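Local structure of TssK (Serratia sp. FS14, 5Y0E) at residues E28-M31 with R32-Q36; L102-R106 with A107-D111; R181-T184 with A185-P188; M236-Q239 with L240-H244; P398-G402 with Y403-E407. The protein probably serves as a trimeric baseplate component of the bacterial type VI secretion system. One frame throughout, in Å; residues are numbered along the deposited sequence.

Contact 1 of 5, residues E28-M31 with R32-Q36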
# COMPACT_ATOMS: atom_id res chain seq x y z
N GLU A 28 30.31 -0.88 12.48
CA GLU A 28 29.67 -1.17 11.20
C GLU A 28 28.72 -2.34 11.33
O GLU A 28 27.59 -2.29 10.85
CB GLU A 28 30.72 -1.45 10.12
CG GLU A 28 31.06 -0.28 9.25
CD GLU A 28 32.42 -0.38 8.62
OE1 GLU A 28 32.93 -1.51 8.52
OE2 GLU A 28 33.00 0.65 8.23
N GLY A 29 29.15 -3.40 12.01
CA GLY A 29 28.29 -4.55 12.18
C GLY A 29 27.08 -4.26 13.03
O GLY A 29 26.02 -4.85 12.81
N TYR A 30 27.21 -3.37 14.01
CA TYR A 30 26.07 -2.97 14.82
C TYR A 30 24.99 -2.38 13.94
O TYR A 30 23.83 -2.81 13.98
CB TYR A 30 26.52 -1.94 15.86
CG TYR A 30 25.53 -1.55 16.96
CD1 TYR A 30 24.54 -0.63 16.75
CD2 TYR A 30 25.65 -2.08 18.23
CE1 TYR A 30 23.67 -0.27 17.76
CE2 TYR A 30 24.81 -1.73 19.25
CZ TYR A 30 23.82 -0.83 19.02
OH TYR A 30 22.97 -0.49 20.06
N MET A 31 25.36 -1.38 13.14
CA MET A 31 24.39 -0.68 12.31
C MET A 31 23.83 -1.59 11.25
O MET A 31 22.63 -1.54 10.94
CB MET A 31 25.05 0.53 11.68
CG MET A 31 25.88 1.27 12.67
SD MET A 31 26.83 2.64 12.01
CE MET A 31 28.15 2.58 13.21
N ARG A 32 24.68 -2.43 10.68
CA ARG A 32 24.23 -3.34 9.65
C ARG A 32 23.24 -4.34 10.22
O ARG A 32 22.25 -4.68 9.57
CB ARG A 32 25.43 -4.06 9.05
CG ARG A 32 25.62 -3.81 7.59
CD ARG A 32 26.62 -4.77 6.99
NE ARG A 32 27.93 -4.64 7.62
CZ ARG A 32 28.45 -5.53 8.44
NH1 ARG A 32 27.78 -6.62 8.74
NH2 ARG A 32 29.65 -5.32 8.95
N ASN A 33 23.48 -4.82 11.43
CA ASN A 33 22.53 -5.73 12.03
C ASN A 33 21.22 -5.02 12.34
O ASN A 33 20.14 -5.56 12.11
CB ASN A 33 23.12 -6.37 13.28
CG ASN A 33 24.24 -7.33 12.93
OD1 ASN A 33 24.48 -7.62 11.76
ND2 ASN A 33 24.91 -7.84 13.95
N TRP A 34 21.29 -3.80 12.85
CA TRP A 34 20.07 -3.03 13.03
C TRP A 34 19.33 -2.91 11.72
O TRP A 34 18.15 -3.24 11.63
CB TRP A 34 20.36 -1.66 13.59
CG TRP A 34 19.88 -1.52 14.95
CD1 TRP A 34 20.60 -1.70 16.08
CD2 TRP A 34 18.55 -1.23 15.36
NE1 TRP A 34 19.82 -1.51 17.18
CE2 TRP A 34 18.55 -1.22 16.76
CE3 TRP A 34 17.37 -0.96 14.68
CZ2 TRP A 34 17.42 -0.96 17.49
CZ3 TRP A 34 16.25 -0.71 15.42
CH2 TRP A 34 16.27 -0.71 16.81
N GLY A 35 20.01 -2.42 10.69
CA GLY A 35 19.34 -2.16 9.44
C GLY A 35 18.74 -3.40 8.83
O GLY A 35 17.57 -3.43 8.46
N GLN A 36 19.54 -4.46 8.75
CA GLN A 36 19.05 -5.67 8.12
C GLN A 36 17.94 -6.30 8.93
O GLN A 36 17.07 -6.97 8.36
CB GLN A 36 20.19 -6.64 7.91
CG GLN A 36 21.21 -6.13 6.94
CD GLN A 36 22.28 -7.11 6.73
OE1 GLN A 36 22.17 -8.22 7.18
NE2 GLN A 36 23.33 -6.72 6.05

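Contact 2 of 5, residues L102-R106 with A107-D111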
# COMPACT_ATOMS: atom_id res chain seq x y z
N LEU A 102 31.62 -5.68 -5.40
CA LEU A 102 32.50 -5.34 -4.32
C LEU A 102 32.91 -6.61 -3.68
O LEU A 102 32.12 -7.50 -3.55
CB LEU A 102 31.78 -4.49 -3.30
CG LEU A 102 32.64 -4.08 -2.13
CD1 LEU A 102 33.57 -2.97 -2.57
CD2 LEU A 102 31.80 -3.66 -0.94
N PRO A 103 34.16 -6.71 -3.28
CA PRO A 103 34.64 -7.92 -2.64
C PRO A 103 34.07 -8.05 -1.27
O PRO A 103 33.81 -7.08 -0.63
CB PRO A 103 36.12 -7.67 -2.53
CG PRO A 103 36.41 -6.68 -3.57
CD PRO A 103 35.24 -5.79 -3.58
N THR A 104 33.87 -9.27 -0.83
CA THR A 104 33.34 -9.52 0.49
C THR A 104 34.45 -9.38 1.53
O THR A 104 35.62 -9.68 1.26
CB THR A 104 32.74 -10.91 0.57
OG1 THR A 104 33.79 -11.86 0.47
CG2 THR A 104 31.79 -11.13 -0.58
N TYR A 105 34.09 -8.90 2.72
CA TYR A 105 35.05 -8.82 3.80
C TYR A 105 35.43 -10.21 4.27
O TYR A 105 34.56 -11.01 4.61
CB TYR A 105 34.50 -8.02 4.98
CG TYR A 105 35.51 -7.92 6.10
CD1 TYR A 105 35.63 -8.92 7.05
CD2 TYR A 105 36.37 -6.84 6.19
CE1 TYR A 105 36.56 -8.84 8.04
CE2 TYR A 105 37.30 -6.76 7.18
CZ TYR A 105 37.39 -7.77 8.10
OH TYR A 105 38.32 -7.69 9.11
N ARG A 106 36.72 -10.49 4.33
CA ARG A 106 37.20 -11.73 4.94
C ARG A 106 38.40 -11.43 5.81
O ARG A 106 39.31 -10.71 5.40
CB ARG A 106 37.57 -12.79 3.90
CG ARG A 106 37.78 -14.17 4.50
CD ARG A 106 36.48 -14.93 4.55
NE ARG A 106 35.90 -14.98 3.22
CZ ARG A 106 36.03 -16.01 2.39
NH1 ARG A 106 36.71 -17.09 2.76
NH2 ARG A 106 35.48 -15.97 1.18
N ALA A 107 38.39 -11.98 7.02
CA ALA A 107 39.47 -11.70 7.96
C ALA A 107 40.79 -12.30 7.50
O ALA A 107 41.85 -11.78 7.87
CB ALA A 107 39.10 -12.22 9.35
N GLY A 108 40.75 -13.36 6.70
CA GLY A 108 41.94 -13.99 6.16
C GLY A 108 42.64 -13.22 5.06
O GLY A 108 43.67 -13.68 4.56
N ARG A 109 42.12 -12.06 4.66
CA ARG A 109 42.70 -11.29 3.58
C ARG A 109 42.80 -9.85 4.02
O ARG A 109 41.99 -9.37 4.81
CB ARG A 109 41.85 -11.36 2.30
CG ARG A 109 41.34 -12.73 1.92
CD ARG A 109 40.66 -12.69 0.56
NE ARG A 109 39.50 -11.81 0.52
CZ ARG A 109 38.24 -12.23 0.38
NH1 ARG A 109 37.24 -11.36 0.37
NH2 ARG A 109 37.99 -13.53 0.25
N GLU A 110 43.79 -9.16 3.48
CA GLU A 110 43.94 -7.74 3.76
C GLU A 110 42.75 -6.98 3.20
O GLU A 110 42.18 -7.36 2.18
CB GLU A 110 45.24 -7.25 3.15
CG GLU A 110 46.24 -8.38 2.98
CD GLU A 110 47.54 -7.92 2.37
OE1 GLU A 110 48.48 -7.65 3.14
OE2 GLU A 110 47.59 -7.84 1.13
N ASP A 111 42.36 -5.92 3.90
CA ASP A 111 41.18 -5.15 3.55
C ASP A 111 41.50 -3.79 2.97
O ASP A 111 40.61 -3.16 2.38
CB ASP A 111 40.28 -4.96 4.77
CG ASP A 111 38.82 -4.94 4.42
OD1 ASP A 111 38.39 -5.92 3.78
OD2 ASP A 111 38.11 -3.97 4.75

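Contact 3 of 5, residues R181-T184 with A185-P188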
# COMPACT_ATOMS: atom_id res chain seq x y z
N ARG A 181 24.41 -1.41 -27.69
CA ARG A 181 22.98 -1.29 -27.47
C ARG A 181 22.63 -2.10 -26.23
O ARG A 181 23.03 -3.26 -26.11
CB ARG A 181 22.18 -1.79 -28.67
CG ARG A 181 20.67 -1.63 -28.51
CD ARG A 181 19.94 -2.01 -29.79
NE ARG A 181 20.36 -3.32 -30.27
CZ ARG A 181 19.69 -4.44 -30.06
NH1 ARG A 181 18.55 -4.42 -29.39
NH2 ARG A 181 20.17 -5.59 -30.52
N LEU A 182 21.90 -1.48 -25.32
CA LEU A 182 21.57 -2.10 -24.05
C LEU A 182 20.12 -2.56 -24.03
O LEU A 182 19.26 -1.97 -24.68
CB LEU A 182 21.82 -1.13 -22.89
CG LEU A 182 23.25 -0.68 -22.72
CD1 LEU A 182 23.32 0.39 -21.66
CD2 LEU A 182 24.10 -1.85 -22.36
N ASP A 183 19.87 -3.60 -23.26
CA ASP A 183 18.50 -4.05 -23.04
C ASP A 183 17.83 -3.09 -22.06
O ASP A 183 17.86 -3.29 -20.85
CB ASP A 183 18.48 -5.47 -22.52
CG ASP A 183 17.09 -5.96 -22.27
OD1 ASP A 183 16.13 -5.23 -22.58
OD2 ASP A 183 16.96 -7.07 -21.74
N THR A 184 17.17 -2.07 -22.59
CA THR A 184 16.48 -1.10 -21.76
C THR A 184 15.33 -1.68 -20.95
O THR A 184 14.75 -0.95 -20.15
CB THR A 184 15.95 0.04 -22.61
OG1 THR A 184 15.16 -0.51 -23.66
CG2 THR A 184 17.07 0.84 -23.17
N ALA A 185 14.96 -2.92 -21.13
CA ALA A 185 13.85 -3.43 -20.35
C ALA A 185 14.29 -3.95 -19.00
O ALA A 185 13.44 -4.11 -18.12
CB ALA A 185 13.12 -4.54 -21.10
N GLN A 186 15.57 -4.24 -18.82
CA GLN A 186 16.02 -4.81 -17.56
C GLN A 186 16.06 -3.73 -16.49
O GLN A 186 16.42 -2.58 -16.75
CB GLN A 186 17.38 -5.46 -17.72
CG GLN A 186 17.34 -6.67 -18.64
CD GLN A 186 16.06 -7.48 -18.51
OE1 GLN A 186 15.92 -8.32 -17.62
NE2 GLN A 186 15.11 -7.25 -19.43
N ILE A 187 15.64 -4.10 -15.29
CA ILE A 187 15.52 -3.18 -14.17
C ILE A 187 16.49 -3.62 -13.10
O ILE A 187 16.41 -4.75 -12.62
CB ILE A 187 14.09 -3.14 -13.61
CG1 ILE A 187 13.13 -2.63 -14.67
CG2 ILE A 187 14.04 -2.27 -12.39
CD1 ILE A 187 11.72 -2.98 -14.41
N PRO A 188 17.41 -2.77 -12.67
CA PRO A 188 18.32 -3.13 -11.59
C PRO A 188 17.56 -3.34 -10.29
O PRO A 188 16.44 -2.85 -10.13
CB PRO A 188 19.25 -1.92 -11.49
CG PRO A 188 19.06 -1.18 -12.75
CD PRO A 188 17.67 -1.44 -13.21

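Contact 4 of 5, residues M236-Q239 with L240-H244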
# COMPACT_ATOMS: atom_id res chain seq x y z
N MET A 236 -19.21 -3.24 -9.01
CA MET A 236 -18.15 -3.83 -8.20
C MET A 236 -16.77 -3.55 -8.77
O MET A 236 -15.80 -3.50 -8.02
CB MET A 236 -18.32 -5.33 -8.09
CG MET A 236 -19.35 -5.76 -7.17
SD MET A 236 -20.10 -7.30 -7.60
CE MET A 236 -19.90 -8.04 -6.09
N LEU A 237 -16.66 -3.41 -10.09
CA LEU A 237 -15.36 -3.26 -10.70
C LEU A 237 -14.90 -1.81 -10.65
O LEU A 237 -13.73 -1.54 -10.38
CB LEU A 237 -15.39 -3.76 -12.14
CG LEU A 237 -14.12 -3.52 -12.95
CD1 LEU A 237 -12.95 -4.35 -12.46
CD2 LEU A 237 -14.37 -3.82 -14.36
N LEU A 238 -15.81 -0.88 -10.90
CA LEU A 238 -15.51 0.52 -10.68
C LEU A 238 -15.05 0.77 -9.24
O LEU A 238 -14.09 1.50 -9.01
CB LEU A 238 -16.73 1.36 -11.03
CG LEU A 238 -16.64 2.86 -10.78
CD1 LEU A 238 -15.51 3.51 -11.57
CD2 LEU A 238 -17.93 3.49 -11.14
N GLN A 239 -15.71 0.13 -8.28
CA GLN A 239 -15.24 0.17 -6.91
C GLN A 239 -13.80 -0.24 -6.80
O GLN A 239 -13.02 0.39 -6.09
CB GLN A 239 -16.07 -0.75 -6.05
CG GLN A 239 -16.90 -0.09 -5.11
CD GLN A 239 -17.91 -1.03 -4.57
OE1 GLN A 239 -18.95 -1.23 -5.20
NE2 GLN A 239 -17.64 -1.62 -3.41
N LEU A 240 -13.46 -1.36 -7.43
CA LEU A 240 -12.10 -1.87 -7.36
C LEU A 240 -11.14 -0.94 -8.06
O LEU A 240 -10.03 -0.73 -7.59
CB LEU A 240 -12.03 -3.27 -7.95
CG LEU A 240 -10.65 -3.93 -7.93
CD1 LEU A 240 -10.27 -4.31 -6.55
CD2 LEU A 240 -10.63 -5.14 -8.82
N ILE A 241 -11.57 -0.38 -9.18
CA ILE A 241 -10.78 0.65 -9.84
C ILE A 241 -10.63 1.87 -8.94
O ILE A 241 -9.55 2.46 -8.86
CB ILE A 241 -11.44 0.98 -11.20
CG1 ILE A 241 -11.38 -0.25 -12.11
CG2 ILE A 241 -10.80 2.14 -11.87
CD1 ILE A 241 -12.09 -0.08 -13.41
N ASN A 242 -11.68 2.24 -8.22
CA ASN A 242 -11.63 3.48 -7.44
C ASN A 242 -10.67 3.37 -6.27
O ASN A 242 -9.93 4.31 -5.99
CB ASN A 242 -13.03 3.84 -6.97
CG ASN A 242 -13.83 4.51 -8.05
OD1 ASN A 242 -13.27 5.04 -8.98
ND2 ASN A 242 -15.13 4.52 -7.90
N ARG A 243 -10.63 2.22 -5.59
CA ARG A 243 -9.65 2.01 -4.54
C ARG A 243 -8.23 2.24 -5.04
O ARG A 243 -7.41 2.82 -4.33
CB ARG A 243 -9.77 0.59 -3.98
CG ARG A 243 -8.68 0.28 -2.98
CD ARG A 243 -8.47 -1.18 -2.74
NE ARG A 243 -9.72 -1.93 -2.80
CZ ARG A 243 -9.80 -3.24 -2.94
NH1 ARG A 243 -8.71 -3.95 -3.02
NH2 ARG A 243 -10.98 -3.84 -3.00
N HIS A 244 -7.92 1.79 -6.25
CA HIS A 244 -6.57 1.88 -6.77
C HIS A 244 -6.26 3.22 -7.42
O HIS A 244 -5.09 3.55 -7.60
CB HIS A 244 -6.34 0.71 -7.73
CG HIS A 244 -6.29 -0.60 -7.03
ND1 HIS A 244 -7.41 -1.38 -6.82
CD2 HIS A 244 -5.27 -1.25 -6.42
CE1 HIS A 244 -7.07 -2.45 -6.13
NE2 HIS A 244 -5.79 -2.40 -5.87

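Contact 5 of 5, residues P398-G402 with Y403-E407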
# COMPACT_ATOMS: atom_id res chain seq x y z
N PRO A 398 -13.90 1.79 -28.40
CA PRO A 398 -15.32 1.69 -28.06
C PRO A 398 -16.08 2.84 -28.67
O PRO A 398 -15.58 3.95 -28.76
CB PRO A 398 -15.31 1.78 -26.53
CG PRO A 398 -13.96 1.51 -26.11
CD PRO A 398 -13.08 1.98 -27.20
N TYR A 399 -17.31 2.58 -29.07
CA TYR A 399 -18.16 3.60 -29.64
C TYR A 399 -19.26 3.93 -28.65
O TYR A 399 -20.09 3.08 -28.36
CB TYR A 399 -18.77 3.14 -30.94
CG TYR A 399 -19.96 3.96 -31.35
CD1 TYR A 399 -19.82 5.23 -31.81
CD2 TYR A 399 -21.23 3.45 -31.26
CE1 TYR A 399 -20.87 5.96 -32.17
CE2 TYR A 399 -22.31 4.18 -31.63
CZ TYR A 399 -22.12 5.44 -32.08
OH TYR A 399 -23.19 6.19 -32.46
N HIS A 400 -19.27 5.17 -28.16
CA HIS A 400 -20.35 5.67 -27.32
C HIS A 400 -21.40 6.33 -28.19
O HIS A 400 -21.14 7.35 -28.82
CB HIS A 400 -19.84 6.67 -26.29
CG HIS A 400 -18.64 6.20 -25.55
ND1 HIS A 400 -18.38 4.87 -25.30
CD2 HIS A 400 -17.61 6.89 -25.01
CE1 HIS A 400 -17.25 4.76 -24.63
NE2 HIS A 400 -16.76 5.97 -24.45
N ALA A 401 -22.59 5.74 -28.21
CA ALA A 401 -23.71 6.31 -28.92
C ALA A 401 -24.00 7.69 -28.38
O ALA A 401 -24.13 7.87 -27.17
CB ALA A 401 -24.95 5.44 -28.76
N GLY A 402 -24.10 8.66 -29.27
CA GLY A 402 -24.24 10.04 -28.90
C GLY A 402 -22.96 10.84 -28.95
O GLY A 402 -23.01 12.06 -28.79
N TYR A 403 -21.82 10.20 -29.16
CA TYR A 403 -20.58 10.93 -29.37
C TYR A 403 -20.32 11.10 -30.86
O TYR A 403 -20.79 10.33 -31.69
CB TYR A 403 -19.39 10.21 -28.74
CG TYR A 403 -19.25 10.32 -27.26
CD1 TYR A 403 -20.29 9.98 -26.41
CD2 TYR A 403 -18.07 10.74 -26.70
CE1 TYR A 403 -20.15 10.06 -25.05
CE2 TYR A 403 -17.91 10.83 -25.35
CZ TYR A 403 -18.95 10.49 -24.52
OH TYR A 403 -18.78 10.58 -23.16
N THR A 404 -19.56 12.12 -31.17
CA THR A 404 -19.08 12.37 -32.51
C THR A 404 -17.59 12.11 -32.52
O THR A 404 -16.90 12.40 -31.55
CB THR A 404 -19.37 13.79 -32.94
OG1 THR A 404 -20.78 13.99 -32.89
CG2 THR A 404 -18.92 14.04 -34.34
N TYR A 405 -17.12 11.54 -33.62
CA TYR A 405 -15.76 11.07 -33.74
C TYR A 405 -15.10 11.85 -34.85
O TYR A 405 -15.56 11.83 -35.99
CB TYR A 405 -15.72 9.58 -34.01
CG TYR A 405 -16.20 8.83 -32.82
CD1 TYR A 405 -17.55 8.73 -32.53
CD2 TYR A 405 -15.29 8.24 -31.96
CE1 TYR A 405 -17.98 8.07 -31.43
CE2 TYR A 405 -15.71 7.58 -30.86
CZ TYR A 405 -17.05 7.50 -30.59
OH TYR A 405 -17.43 6.82 -29.47
N PHE A 406 -14.03 12.55 -34.51
CA PHE A 406 -13.28 13.35 -35.46
C PHE A 406 -11.93 12.70 -35.65
O PHE A 406 -11.20 12.50 -34.68
CB PHE A 406 -13.13 14.77 -34.95
CG PHE A 406 -14.42 15.47 -34.76
CD1 PHE A 406 -15.02 16.13 -35.81
CD2 PHE A 406 -15.04 15.47 -33.53
CE1 PHE A 406 -16.20 16.78 -35.64
CE2 PHE A 406 -16.24 16.13 -33.37
CZ PHE A 406 -16.82 16.78 -34.42
N GLU A 407 -11.60 12.37 -36.88
CA GLU A 407 -10.24 11.97 -37.18
C GLU A 407 -9.40 13.21 -37.42
O GLU A 407 -9.89 14.21 -37.95
CB GLU A 407 -10.22 11.06 -38.41
CG GLU A 407 -8.88 10.44 -38.72
CD GLU A 407 -9.02 9.14 -39.49
OE1 GLU A 407 -10.09 8.93 -40.09
OE2 GLU A 407 -8.06 8.34 -39.48

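Contact 1 of 5, residues E28-M31 with R32-Q36
The guanidinium of Arg32 lies with one face against the helix backbone, where Gly29 CA and Glu28 O sit beneath its rim; Arg32 NH2 comes to 3.6 Å from Gly29 CA. A bend at chi3 (-61°) turns the arginine back along the helix toward the preceding turn, although its charge stays apart from the carboxylate, with Arg32 NH2 5.0 Å from Glu28 OE1. On another side of the helix the side chains of Tyr30 and Trp34 run side by side and point the same way. Their rings meet obliquely, with planes 31° apart and Tyr30 CE1 3.8 Å from Trp34 CD1. Beneath both pairs, four successive i to i+4 hydrogen bonds hold the turn, among them Arg32 N to Glu28 O at 2.9 Å and Gly35 N to Met31 O at 2.8 Å. The polar ends look to other chains: Trp34 NE1 donates to Gly72 O of the second subunit, and Glu28 OE2 bonds Tyr26 OH of the third. Met31 packs on Met31 of both neighbouring subunits. Helix 17-37 thus contributes to the trimer interface. Glu28 and Arg32, one turn apart, are not in direct ionic contact and could attract each other at most weakly, while the carboxylate is satisfied chiefly by the tyrosine of the neighbouring chain.

Contact 2 of 5, residues L102-R106 with A107-D111
Ala107 presents its backbone N to the ring of Tyr105, obliquely, with Tyr105 CE1 3.8 Å away. Gly108 carries the chain round the bend, and Arg109 then returns to the preceding residues: Arg109 N donates to Arg106 O at 3.2 Å. The Arg109 side chain folds back across the turn and places the centre of its guanidinium face over Arg106 CB, 3.6 Å from Arg109 CZ. At its edge, Arg109 NH1 makes a weak hydrogen bond of 3.5 Å to Thr104 OG1. Arg106 NH2 and Arg109 NH2 approach to 3.6 Å, a closeness consistent with the salt bridge each makes to Glu162 OE2, so that one carboxylate gathers both cations. Asp111, last in order, crosses Tyr105 at about a right angle, its OD1 3.3 Å from Tyr105 CD2 and the carboxylate plane turned 65° from the ring. Tyr105 OH bonds Asn25 ND2, while Tyr105 and Asp111 also pack on Leu134 of the second subunit. The reversal from Arg106 to Arg109 is a type I beta turn, in the loop that joins strand 96-103 to strand 112-113 of the mixed sheet.

Contact 3 of 5, residues R181-T184 with A185-P188
Asp183 OD1 accepts a hydrogen bond of 3.0 Å from Ala185 N, two residues on, which closes an Asx turn. A type I beta turn from Asp183 to Gln186 is superimposed on it: Gln186 N donates to Asp183 O at 3.2 Å, nearly straight at the hydrogen (166°). Asp183 is therefore gripped twice, once through its carboxylate and once through its backbone carbonyl, and the two bonds together fix the path of the chain as it leaves strand 180-182. Ala185 N reaches OD1 from well above the carboxylate plane. The aspartate can make the first bond because CG is anti to its own backbone N (chi1 180°), which swings the carboxylate forward over the turn. The methyl of Ala185 shares this neighbourhood, with CB 3.4 Å from Asp183 OD1.

Strand 180-182 is an outermost strand of the mixed sheet within this chain, and Asp183 still exchanges a backbone hydrogen bond with Arg170 of strand 163-174. Beyond the turn, Ile187 packs on Val198, Leu199 and Phe202 of helix 197-222, and Pro188 on Phe45 and Leu48 of strand 44-50. The bend thus leads from the edge of the sheet to the first long helix after it. Over the turn, Gln186 crosses the carboxylate obliquely, the amide and carboxylate planes 34° apart; its chain is bent at chi2, and Gln186 NE2 lies 3.0 Å from Asp183 OD2.

Contact 4 of 5, residues M236-Q239 with L240-H244
Leu237 and Ile241 meet through the branch point of one and the tip of the other, Leu237 CG lying 4.0 Å from Ile241 CD1. The same leucine extends CD1 toward Leu240 CD2, 4.4 Å away, so that Leu237 touches residues three and four places on. One face over, the side chain of Asn242 crosses that of Leu238 obliquely, with Asn242 ND2 3.7 Å from Leu238 CG. In Leu238, CG is anti to the backbone N (chi1 176°), which carries the branch toward the next turn and into contact with that amide.

The backbone sets the spacing of these pairs. Ile241 N donates to Leu237 O at 2.7 Å, and Arg243 N to Gln239 O at 3.1 Å. A side chain adds to the backbone bonds: His244 ND1 gives an almost straight bond (176°) of 2.8 Å to Leu240 O, which lies in the plane of the imidazole and holds the ring's rotation. One face of the Arg243 guanidinium rests on Leu240 CD1.

Further out, Leu240 packs on Phe269 and Leu273 of helix 259-273, and Leu238 on Ser214 and Leu221 of helix 197-222. Asn242 ND2 donates to Ser275 OG and Arg280 O of the third subunit, and Arg243 NE makes a salt bridge with Glu272 of that subunit, which would offset the like charges of the Arg243 copies that come close together. The pattern is that of a helix in a helical bundle, with apolar residues turned to neighbouring helices and with polar residues such as Asn242 and Arg243, beside Met236, meeting other subunits.

Contact 5 of 5, residues P398-G402 with Y403-E407
His400 N donates to Tyr405 OH at 2.8 Å, a bond in which a phenol oxygen accepts from the main chain of the preceding loop. His400 N lies at the edge of the Tyr405 ring, near its plane, and the two side chains cross at about a right angle. The second bond, Tyr403 N to His400 O at 2.9 Å, closes a type II beta turn from His400 to Tyr403. Gly402 occupies its third position with a positive phi (99°), where a beta carbon would be jammed against the preceding carbonyl. This turn brings the chain into strand 404-408 of the antiparallel sheet, between strands 343-350 and 387-389.

Across the turn, His400 and Tyr403 point the same way and form an edge-to-face pair: the imidazole edge faces the phenol ring, the planes are 78° apart, and His400 CD2 lies over the ring centre, 3.9 Å from Tyr403 CZ. His400 CB lies over the same ring, 3.3 Å from Tyr403 CD1. The ends of both side chains are held from strand 436-443, Tyr403 OH by Asp436 and His400 NE2 by Glu438, and these two bonds tether the ends of both side chains.

Tyr399 packs at the side of Tyr405. Their rings meet obliquely, with planes 39° apart, and Tyr399 CD1 approaches Tyr405 CE1 to 3.4 Å. Both tyrosines also touch Ala393, while Ala401, near the tip of the turn, packs on Tyr399 of the third subunit.

In the fold
From the N terminus the five contacts follow in series; each is formed within one continuous stretch, and none nests in or crosses another. Contact 1 is a turn of helix 17-37, about 18 Å between centres from contact 2, the loop that follows strand 96-103. Contact 3 turns the chain out of strand 180-182, across the same mixed sheet as contact 2, toward helix 197-222. Contact 4 lies within helix 229-253, and contact 5 closes the turn that opens strand 404-408 of the second sheet, about 25 Å from contact 4 between centres. Contacts 1 and 5 stand on opposite sides of the chain's centre, yet both touch the third subunit, as does contact 4.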